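Local coordinates for yersinopine synthase (Yersinia pestis, PDB 6C4M), which catalyses the NADPH-dependent reductive condensation of pyruvate with an amino-acid-derived intermediate, the last step in making the metallophore yersinopine, at residues Leu151-Ala155 with Gly156-Val160. Residues are numbered along the deposited sequence; the frame is centred on the assembly and turned at random.
Sequences LLNAA and GKRDV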
loop_
_atom_site.group_PDB
_atom_site.type_symbol
_atom_site.label_atom_id
_atom_site.label_comp_id
_atom_site.label_asym_id
_atom_site.label_seq_id
_atom_site.Cartn_x
_atom_site.Cartn_y
_atom_site.Cartn_z
ATOM N N LEU A 151 36.467 -17.295 -20.612
ATOM C CA LEU A 151 36.401 -17.609 -22.038
ATOM C C LEU A 151 37.491 -16.889 -22.813
ATOM O O LEU A 151 38.130 -17.463 -23.704
ATOM C CB LEU A 151 35.033 -17.228 -22.602
ATOM C CG LEU A 151 33.793 -17.959 -22.045
ATOM C CD1 LEU A 151 32.537 -17.443 -22.750
ATOM C CD2 LEU A 151 33.897 -19.454 -22.220
ATOM N N LEU A 152 37.674 -15.605 -22.544
ATOM C CA LEU A 152 38.708 -14.860 -23.257
ATOM C C LEU A 152 40.088 -15.442 -22.989
ATOM O O LEU A 152 40.915 -15.563 -23.908
ATOM C CB LEU A 152 38.654 -13.385 -22.842
ATOM C CG LEU A 152 37.418 -12.630 -23.341
ATOM C CD1 LEU A 152 37.305 -11.216 -22.674
ATOM C CD2 LEU A 152 37.483 -12.490 -24.861
ATOM N N ASN A 153 40.364 -15.790 -21.732
ATOM C CA ASN A 153 41.660 -16.358 -21.398
ATOM C C ASN A 153 41.896 -17.634 -22.185
ATOM O O ASN A 153 43.016 -17.880 -22.645
ATOM C CB ASN A 153 41.778 -16.614 -19.894
ATOM C CG ASN A 153 43.076 -17.336 -19.520
ATOM O OD1 ASN A 153 43.092 -18.561 -19.351
ATOM N ND2 ASN A 153 44.179 -16.580 -19.412
ATOM N N ALA A 154 40.848 -18.447 -22.371
ATOM C CA ALA A 154 40.995 -19.660 -23.173
ATOM C C ALA A 154 41.283 -19.350 -24.642
ATOM O O ALA A 154 41.950 -20.134 -25.317
ATOM C CB ALA A 154 39.732 -20.532 -23.032
ATOM N N ALA A 155 40.784 -18.241 -25.169
ATOM C CA ALA A 155 41.043 -17.879 -26.554
ATOM C C ALA A 155 42.338 -17.070 -26.731
ATOM O O ALA A 155 42.570 -16.522 -27.822
ATOM C CB ALA A 155 39.869 -17.087 -27.123
ATOM N N GLY A 156 43.192 -17.000 -25.711
ATOM C CA GLY A 156 44.413 -16.198 -25.838
ATOM C C GLY A 156 44.170 -14.708 -25.803
ATOM O O GLY A 156 44.989 -13.942 -26.333
ATOM N N LYS A 157 43.067 -14.264 -25.187
ATOM C CA LYS A 157 42.717 -12.848 -25.136
ATOM C C LYS A 157 42.766 -12.314 -23.714
ATOM O O LYS A 157 41.997 -11.442 -23.325
ATOM C CB LYS A 157 41.352 -12.607 -25.745
ATOM C CG LYS A 157 41.270 -12.978 -27.196
ATOM C CD LYS A 157 42.111 -12.069 -28.050
ATOM C CE LYS A 157 41.718 -12.197 -29.514
ATOM N NZ LYS A 157 42.622 -11.398 -30.412
ATOM N N ARG A 158 43.701 -12.817 -22.925
ATOM C CA ARG A 158 43.831 -12.320 -21.568
ATOM C C ARG A 158 44.137 -10.817 -21.528
ATOM O O ARG A 158 43.861 -10.177 -20.512
ATOM C CB ARG A 158 44.927 -13.123 -20.870
ATOM C CG ARG A 158 45.229 -12.690 -19.470
ATOM C CD ARG A 158 46.193 -13.675 -18.843
ATOM N NE ARG A 158 46.571 -13.235 -17.511
ATOM C CZ ARG A 158 47.462 -13.845 -16.735
ATOM N NH1 ARG A 158 48.099 -14.947 -17.154
ATOM N NH2 ARG A 158 47.716 -13.335 -15.537
ATOM N N ASP A 159 44.706 -10.244 -22.604
ATOM C CA ASP A 159 44.982 -8.802 -22.633
ATOM C C ASP A 159 43.716 -7.949 -22.656
ATOM O O ASP A 159 43.755 -6.767 -22.267
ATOM C CB ASP A 159 45.806 -8.429 -23.874
ATOM C CG ASP A 159 47.285 -8.709 -23.720
ATOM O OD1 ASP A 159 47.749 -8.926 -22.577
ATOM O OD2 ASP A 159 47.981 -8.699 -24.769
ATOM N N VAL A 160 42.619 -8.489 -23.181
ATOM C CA VAL A 160 41.417 -7.688 -23.421
ATOM C C VAL A 160 40.791 -7.229 -22.109
ATOM O O VAL A 160 40.688 -7.989 -21.138
ATOM C CB VAL A 160 40.424 -8.492 -24.273
ATOM C CG1 VAL A 160 39.058 -7.772 -24.394
ATOM C CG2 VAL A 160 41.050 -8.705 -25.639
#
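Leu152 and Lys157 meet where a Schellman motif ends helix 144-154, before the chain enters strand 161-165 of the large mixed sheet. Lys157 N donates to Leu152 O at 2.8 Å. Inside it, the longer bond from Gly156 N to Asn153 O, 3.2 Å, closes the turn; Gly156, at phi 73°, is the C-prime residue of the motif. The inner side is the packed one. Leu152 CD2 lies 4.0 Å from Lys157 CB. The type I turn Lys157-Val160 brings Val160 back beside the helix, its CG1 4.2 Å from Leu152 CD1. Trp126 touches both Leu152 and Ala155, and Leu132 touches Val160. Lys157 bends at chi2 (-67°), and its NZ, leading away from the helix end, hydrogen-bonds Leu129 O, which ties the turn to a neighbouring loop. The outer side is looser and exposed: Asn153 and Arg158 run side by side in the same direction, amide and guanidinium planes 64° apart. Their contact is made by the aliphatic part of the extended arginine, with Arg158 CD 3.6 Å from Asn153 ND2.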